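Local structure of Ice-binding protein isoform1a (Antarctomyces psychrotrophicus, 7BWX) at residues F97-V108 against S124-V135. The protein binds to ice, probably by meeting specific water positions on its prism planes, and so acts as an antifreeze protein. The protein carries 1 engineered substitution. Numbering follows the deposited sequence.
Sequences FVAGVYKYDSAV and SVWVFQLATTLV. With SO4 (sulfate ion), chain H.
Y102 lies beside F128 and Y104 beside L130 on the inward face of two successive coils of a right-handed beta-helix, where strands 100-104 and 126-130 run parallel. With CG anti to its carbonyl carbon (chi1 -65°), W126 turns its indole against the bend at 97-99. W126 NE1 gives a hydrogen bond to F97 O (2.9 Å), which lies near the ring plane although NE1 sits well above the carbonyl plane, and A99 CA rests over the five-membered ring in a CH-pi contact. Replacing the indole with an alanine is likely to leave F97 O without this donor and open a gap against A99. The Y102 and F128 rings are offset, planes 18° apart and centroids 5.3 Å apart, with little face shared; W155 stacks on F128 from the next coil. F97 CD2 meets the edge of F128 at CE1 (3.7 Å). Further along, L130 spreads its two methyls, CD2 against Y104 CD1 (3.6 Å) and CD1 against V108 CG2. On the outward face Q129 lays its amide across V101 CG1, while its NE2 bonds to G77 O and L80 O. At the corner, a sulfate, probably a crystallisation additive, accepts hydrogen bonds from A107 N at O4 and T132 OG1 at O1, each 2.7 Å.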
ATOM      1  N   PHE A  97       6.219  -9.134 -13.742  1.00 22.69           N
ATOM      2  CA  PHE A  97       4.769  -9.437 -13.887  1.00 21.90           C
ATOM      3  C   PHE A  97       4.089  -8.450 -14.819  1.00 21.57           C
ATOM      4  O   PHE A  97       4.125  -7.234 -14.585  1.00 20.28           O
ATOM      5  CB  PHE A  97       4.086  -9.442 -12.516  1.00 22.53           C
ATOM      6  CG  PHE A  97       4.476 -10.629 -11.682  1.00 26.71           C
ATOM      7  CD1 PHE A  97       4.812 -11.848 -12.277  1.00 30.87           C
ATOM      8  CD2 PHE A  97       4.493 -10.555 -10.304  1.00 29.93           C
ATOM      9  CE1 PHE A  97       5.163 -12.952 -11.501  1.00 32.35           C
ATOM     10  CE2 PHE A  97       4.833 -11.652  -9.521  1.00 26.90           C
ATOM     11  CZ  PHE A  97       5.173 -12.843 -10.116  1.00 31.67           C
ATOM     12  N   VAL A  98       3.398  -8.978 -15.822  1.00 19.71           N
ATOM     13  CA  VAL A  98       2.437  -8.183 -16.635  1.00 21.67           C
ATOM     14  C   VAL A  98       1.136  -8.019 -15.835  1.00 19.32           C
ATOM     15  O   VAL A  98       0.968  -8.697 -14.806  1.00 20.18           O
ATOM     16  CB  VAL A  98       2.218  -8.784 -18.040  1.00 22.55           C
ATOM     17  CG1 VAL A  98       3.525  -8.802 -18.854  1.00 25.91           C
ATOM     18  CG2 VAL A  98       1.633 -10.174 -17.996  1.00 25.14           C
ATOM     19  N   ALA A  99       0.266  -7.145 -16.324  1.00 23.70           N
ATOM     20  CA  ALA A  99      -1.054  -6.831 -15.752  1.00 22.56           C
ATOM     21  C   ALA A  99      -1.728  -8.141 -15.356  1.00 24.75           C
ATOM     22  O   ALA A  99      -1.706  -9.107 -16.123  1.00 20.07           O
ATOM     23  CB  ALA A  99      -1.890  -6.039 -16.705  1.00 23.46           C
ATOM     24  N   GLY A 100      -2.325  -8.187 -14.177  1.00 20.89           N
ATOM     25  CA  GLY A 100      -3.154  -9.347 -13.803  1.00 21.04           C
ATOM     26  C   GLY A 100      -3.669  -9.229 -12.379  1.00 20.09           C
ATOM     27  O   GLY A 100      -3.289  -8.282 -11.673  1.00 17.55           O
ATOM     28  N   VAL A 101      -4.532 -10.164 -12.009  1.00 19.95           N
ATOM     29  CA  VAL A 101      -4.969 -10.433 -10.622  1.00 18.99           C
ATOM     30  C   VAL A 101      -4.237 -11.695 -10.214  1.00 19.01           C
ATOM     31  O   VAL A 101      -4.550 -12.807 -10.760  1.00 20.71           O
ATOM     32  CB  VAL A 101      -6.506 -10.530 -10.570  1.00 18.26           C
ATOM     33  CG1 VAL A 101      -7.039 -10.686  -9.147  1.00 19.22           C
ATOM     34  CG2 VAL A 101      -7.123  -9.329 -11.253  1.00 18.96           C
ATOM     35  N   TYR A 102      -3.267 -11.555  -9.327  1.00 17.51           N
ATOM     36  CA  TYR A 102      -2.365 -12.646  -8.892  1.00 19.19           C
ATOM     37  C   TYR A 102      -2.815 -13.116  -7.512  1.00 21.82           C
ATOM     38  O   TYR A 102      -2.819 -12.292  -6.540  1.00 19.08           O
ATOM     39  CB  TYR A 102      -0.925 -12.138  -8.823  1.00 20.35           C
ATOM     40  CG  TYR A 102      -0.337 -11.815 -10.171  1.00 21.28           C
ATOM     41  CD1 TYR A 102      -0.604 -10.637 -10.827  1.00 21.84           C
ATOM     42  CD2 TYR A 102       0.514 -12.712 -10.799  1.00 23.82           C
ATOM     43  CE1 TYR A 102      -0.053 -10.350 -12.069  1.00 22.23           C
ATOM     44  CE2 TYR A 102       1.006 -12.486 -12.070  1.00 22.63           C
ATOM     45  CZ  TYR A 102       0.747 -11.291 -12.695  1.00 25.02           C
ATOM     46  OH  TYR A 102       1.254 -11.074 -13.946  1.00 25.37           O
ATOM     47  N   LYS A 103      -3.197 -14.386  -7.414  1.00 20.27           N
ATOM     48  CA  LYS A 103      -3.665 -15.001  -6.153  1.00 21.08           C
ATOM     49  C   LYS A 103      -2.517 -15.718  -5.475  1.00 19.53           C
ATOM     50  O   LYS A 103      -1.930 -16.691  -6.061  1.00 19.94           O
ATOM     51  CB  LYS A 103      -4.861 -15.915  -6.446  1.00 24.80           C
ATOM     52  CG  LYS A 103      -5.351 -16.768  -5.285  1.00 31.77           C
ATOM     53  CD  LYS A 103      -6.700 -17.443  -5.575  1.00 38.55           C
ATOM     54  CE  LYS A 103      -6.575 -18.783  -6.256  1.00 47.43           C
ATOM     55  NZ  LYS A 103      -5.945 -19.789  -5.358  1.00 51.00           N
ATOM     56  N   TYR A 104      -2.245 -15.345  -4.234  1.00 17.28           N
ATOM     57  CA  TYR A 104      -1.292 -16.026  -3.345  1.00 17.24           C
ATOM     58  C   TYR A 104      -2.030 -16.531  -2.116  1.00 19.93           C
ATOM     59  O   TYR A 104      -2.628 -15.687  -1.359  1.00 19.71           O
ATOM     60  CB  TYR A 104      -0.146 -15.093  -2.952  1.00 18.70           C
ATOM     61  CG  TYR A 104       0.778 -14.730  -4.093  1.00 19.33           C
ATOM     62  CD1 TYR A 104       0.455 -13.737  -4.998  1.00 18.92           C
ATOM     63  CD2 TYR A 104       1.983 -15.384  -4.260  1.00 19.81           C
ATOM     64  CE1 TYR A 104       1.287 -13.395  -6.052  1.00 20.69           C
ATOM     65  CE2 TYR A 104       2.843 -15.045  -5.297  1.00 21.11           C
ATOM     66  CZ  TYR A 104       2.490 -14.064  -6.204  1.00 21.27           C
ATOM     67  OH  TYR A 104       3.364 -13.738  -7.197  1.00 20.56           O
ATOM     68  N   ASP A 105      -1.919 -17.835  -1.831  1.00 19.56           N
ATOM     69  CA  ASP A 105      -2.693 -18.463  -0.738  1.00 22.56           C
ATOM     70  C   ASP A 105      -1.984 -18.358   0.593  1.00 21.88           C
ATOM     71  O   ASP A 105      -2.623 -18.646   1.599  1.00 21.64           O
ATOM     72  CB  ASP A 105      -2.928 -19.947  -0.976  1.00 26.98           C
ATOM     73  CG  ASP A 105      -3.590 -20.241  -2.294  1.00 32.49           C
ATOM     74  OD1 ASP A 105      -4.446 -19.431  -2.721  1.00 34.20           O
ATOM     75  OD2 ASP A 105      -3.246 -21.312  -2.872  1.00 42.11           O
ATOM     76  N   SER A 106      -0.707 -18.014   0.650  1.00 19.79           N
ATOM     77  CA  SER A 106      -0.026 -18.012   1.953  1.00 22.60           C
ATOM     78  C   SER A 106       0.901 -16.785   2.070  1.00 18.14           C
ATOM     79  O   SER A 106       0.863 -15.946   1.169  1.00 18.96           O
ATOM     80  CB  SER A 106       0.640 -19.368   2.107  1.00 30.36           C
ATOM     81  OG  SER A 106       1.684 -19.505   1.162  1.00 39.03           O
ATOM     82  N   ALA A 107       1.673 -16.720   3.131  1.00 18.67           N
ATOM     83  CA  ALA A 107       2.585 -15.620   3.465  1.00 19.18           C
ATOM     84  C   ALA A 107       3.563 -15.418   2.304  1.00 20.77           C
ATOM     85  O   ALA A 107       4.075 -16.429   1.753  1.00 19.63           O
ATOM     86  CB  ALA A 107       3.288 -15.912   4.751  1.00 20.56           C
ATOM     87  N   VAL A 108       3.726 -14.173   1.859  1.00 17.61           N
ATOM     88  CA  VAL A 108       4.664 -13.851   0.754  1.00 19.91           C
ATOM     89  C   VAL A 108       5.704 -12.864   1.254  1.00 19.61           C
ATOM     90  O   VAL A 108       5.406 -12.012   2.127  1.00 17.54           O
ATOM     91  CB  VAL A 108       3.967 -13.327  -0.507  1.00 22.89           C
ATOM     92  CG1 VAL A 108       2.905 -14.285  -1.006  1.00 25.14           C
ATOM     93  CG2 VAL A 108       3.367 -11.962  -0.288  1.00 28.10           C
ATOM     94  N   SER A 124      -2.655  -0.771 -17.821  1.00 23.30           N
ATOM     95  CA  SER A 124      -2.325  -2.038 -17.114  1.00 22.88           C
ATOM     96  C   SER A 124      -2.712  -1.917 -15.622  1.00 22.42           C
ATOM     97  O   SER A 124      -2.325  -0.924 -15.014  1.00 19.37           O
ATOM     98  CB  SER A 124      -0.847  -2.343 -17.241  1.00 23.82           C
ATOM     99  OG  SER A 124      -0.530  -2.916 -18.512  1.00 24.28           O
ATOM    100  N   VAL A 125      -3.379  -2.927 -15.057  1.00 21.43           N
ATOM    101  CA  VAL A 125      -3.684  -2.981 -13.601  1.00 20.79           C
ATOM    102  C   VAL A 125      -3.091  -4.244 -13.005  1.00 19.59           C
ATOM    103  O   VAL A 125      -3.130  -5.326 -13.662  1.00 18.44           O
ATOM    104  CB  VAL A 125      -5.201  -2.859 -13.359  1.00 21.83           C
ATOM    105  CG1 VAL A 125      -5.544  -3.148 -11.913  1.00 20.80           C
ATOM    106  CG2 VAL A 125      -5.698  -1.493 -13.768  1.00 22.62           C
ATOM    107  N   TRP A 126      -2.518  -4.110 -11.796  1.00 18.23           N
ATOM    108  CA  TRP A 126      -2.045  -5.224 -10.960  1.00 17.08           C
ATOM    109  C   TRP A 126      -2.855  -5.246  -9.659  1.00 17.31           C
ATOM    110  O   TRP A 126      -2.918  -4.219  -8.939  1.00 16.61           O
ATOM    111  CB  TRP A 126      -0.567  -5.150 -10.632  1.00 17.42           C
ATOM    112  CG  TRP A 126       0.352  -5.273 -11.801  1.00 19.37           C
ATOM    113  CD1 TRP A 126       1.072  -6.363 -12.202  1.00 20.53           C
ATOM    114  CD2 TRP A 126       0.638  -4.229 -12.731  1.00 18.14           C
ATOM    115  NE1 TRP A 126       1.792  -6.052 -13.324  1.00 20.94           N
ATOM    116  CE2 TRP A 126       1.562  -4.741 -13.655  1.00 20.61           C
ATOM    117  CE3 TRP A 126       0.211  -2.921 -12.851  1.00 18.43           C
ATOM    118  CZ2 TRP A 126       2.033  -3.970 -14.719  1.00 21.86           C
ATOM    119  CZ3 TRP A 126       0.695  -2.149 -13.878  1.00 22.43           C
ATOM    120  CH2 TRP A 126       1.587  -2.673 -14.804  1.00 20.33           C
ATOM    121  N   VAL A 127      -3.411  -6.401  -9.346  1.00 15.96           N
ATOM    122  CA  VAL A 127      -4.040  -6.654  -8.024  1.00 16.06           C
ATOM    123  C   VAL A 127      -3.362  -7.894  -7.472  1.00 17.29           C
ATOM    124  O   VAL A 127      -3.519  -8.980  -8.062  1.00 16.95           O
ATOM    125  CB  VAL A 127      -5.566  -6.814  -8.094  1.00 17.10           C
ATOM    126  CG1 VAL A 127      -6.103  -7.026  -6.696  1.00 17.93           C
ATOM    127  CG2 VAL A 127      -6.242  -5.672  -8.779  1.00 17.20           C
ATOM    128  N   PHE A 128      -2.593  -7.723  -6.406  1.00 16.39           N
ATOM    129  CA  PHE A 128      -1.987  -8.818  -5.661  1.00 16.10           C
ATOM    130  C   PHE A 128      -2.935  -9.189  -4.536  1.00 15.97           C
ATOM    131  O   PHE A 128      -3.045  -8.430  -3.576  1.00 15.97           O
ATOM    132  CB  PHE A 128      -0.585  -8.435  -5.234  1.00 16.89           C
ATOM    133  CG  PHE A 128       0.351  -8.305  -6.414  1.00 17.09           C
ATOM    134  CD1 PHE A 128       1.043  -9.407  -6.894  1.00 19.35           C
ATOM    135  CD2 PHE A 128       0.552  -7.081  -7.018  1.00 19.13           C
ATOM    136  CE1 PHE A 128       1.882  -9.296  -8.001  1.00 19.30           C
ATOM    137  CE2 PHE A 128       1.418  -6.944  -8.094  1.00 21.08           C
ATOM    138  CZ  PHE A 128       2.077  -8.062  -8.589  1.00 20.20           C
ATOM    139  N   GLN A 129      -3.487 -10.396  -4.634  1.00 15.64           N
ATOM    140  CA  GLN A 129      -4.412 -10.970  -3.626  1.00 16.39           C
ATOM    141  C   GLN A 129      -3.558 -11.820  -2.707  1.00 16.00           C
ATOM    142  O   GLN A 129      -3.292 -13.018  -3.057  1.00 16.50           O
ATOM    143  CB  GLN A 129      -5.547 -11.760  -4.285  1.00 15.47           C
ATOM    144  CG  GLN A 129      -6.359 -10.950  -5.272  1.00 16.39           C
ATOM    145  CD  GLN A 129      -7.432 -11.803  -5.901  1.00 18.64           C
ATOM    146  OE1 GLN A 129      -7.143 -12.912  -6.364  1.00 18.21           O
ATOM    147  NE2 GLN A 129      -8.652 -11.289  -5.954  1.00 15.96           N
ATOM    148  N   LEU A 130      -3.064 -11.223  -1.627  1.00 15.35           N
ATOM    149  CA  LEU A 130      -2.173 -11.896  -0.661  1.00 15.54           C
ATOM    150  C   LEU A 130      -3.033 -12.373   0.511  1.00 17.88           C
ATOM    151  O   LEU A 130      -3.552 -11.556   1.256  1.00 16.60           O
ATOM    152  CB  LEU A 130      -1.056 -10.939  -0.251  1.00 16.04           C
ATOM    153  CG  LEU A 130      -0.338 -10.243  -1.411  1.00 17.88           C
ATOM    154  CD1 LEU A 130       0.802  -9.364  -0.929  1.00 19.63           C
ATOM    155  CD2 LEU A 130       0.193 -11.241  -2.434  1.00 17.46           C
ATOM    156  N   ALA A 131      -3.294 -13.670   0.601  1.00 17.35           N
ATOM    157  CA  ALA A 131      -4.277 -14.182   1.573  1.00 17.78           C
ATOM    158  C   ALA A 131      -3.871 -13.823   3.005  1.00 18.55           C
ATOM    159  O   ALA A 131      -4.787 -13.688   3.803  1.00 18.63           O
ATOM    160  CB  ALA A 131      -4.480 -15.668   1.432  1.00 20.69           C
ATOM    161  N   THR A 132      -2.592 -13.769   3.361  1.00 15.43           N
ATOM    162  CA  THR A 132      -2.175 -13.463   4.746  1.00 16.38           C
ATOM    163  C   THR A 132      -1.209 -12.267   4.743  1.00 17.22           C
ATOM    164  O   THR A 132      -1.659 -11.161   4.398  1.00 16.61           O
ATOM    165  CB  THR A 132      -1.633 -14.683   5.494  1.00 19.89           C
ATOM    166  OG1 THR A 132      -0.438 -15.163   4.877  1.00 18.63           O
ATOM    167  CG2 THR A 132      -2.674 -15.787   5.602  1.00 20.89           C
ATOM    168  N   THR A 133       0.047 -12.472   5.149  1.00 15.50           N
ATOM    169  CA  THR A 133       1.037 -11.406   5.370  1.00 15.53           C
ATOM    170  C   THR A 133       1.791 -11.048   4.079  1.00 16.27           C
ATOM    171  O   THR A 133       1.923 -11.893   3.125  1.00 16.85           O
ATOM    172  CB  THR A 133       2.005 -11.800   6.486  1.00 15.85           C
ATOM    173  OG1 THR A 133       2.527 -13.065   6.100  1.00 17.87           O
ATOM    174  CG2 THR A 133       1.355 -11.872   7.846  1.00 16.05           C
ATOM    175  N   LEU A 134       2.263  -9.806   4.046  1.00 14.92           N
ATOM    176  CA  LEU A 134       3.272  -9.325   3.084  1.00 16.68           C
ATOM    177  C   LEU A 134       4.431  -8.839   3.925  1.00 16.13           C
ATOM    178  O   LEU A 134       4.237  -7.968   4.779  1.00 15.45           O
ATOM    179  CB  LEU A 134       2.705  -8.204   2.201  1.00 16.22           C
ATOM    180  CG  LEU A 134       3.767  -7.458   1.370  1.00 17.16           C
ATOM    181  CD1 LEU A 134       4.374  -8.351   0.315  1.00 17.20           C
ATOM    182  CD2 LEU A 134       3.159  -6.241   0.716  1.00 18.59           C
ATOM    183  N   VAL A 135       5.606  -9.383   3.686  1.00 15.67           N
ATOM    184  CA  VAL A 135       6.867  -8.864   4.272  1.00 14.98           C
ATOM    185  C   VAL A 135       7.818  -8.530   3.125  1.00 15.45           C
ATOM    186  O   VAL A 135       8.119  -9.435   2.303  1.00 14.78           O
ATOM    187  CB  VAL A 135       7.493  -9.884   5.217  1.00 15.43           C
ATOM    188  CG1 VAL A 135       8.850  -9.384   5.707  1.00 17.67           C
ATOM    189  CG2 VAL A 135       6.573 -10.203   6.391  1.00 15.89           C
TER
HETATM  190  S   SO4 H 302       0.677 -18.333   6.452  1.00 55.85           S
HETATM  191  O1  SO4 H 302       0.421 -16.916   6.757  1.00 42.72           O
HETATM  192  O2  SO4 H 302       1.853 -18.763   7.167  1.00 56.61           O
HETATM  193  O3  SO4 H 302      -0.482 -19.110   6.862  1.00 61.84           O
HETATM  194  O4  SO4 H 302       0.917 -18.567   5.022  1.00 45.84           O
HETATM  195  O   HOH W   1       0.995  -5.253 -18.547  1.00 20.89           O
HETATM  196  O   HOH W   2      -0.198 -13.421   1.829  1.00 15.15           O
HETATM  197  O   HOH W   3       4.750 -12.651   4.733  1.00 18.32           O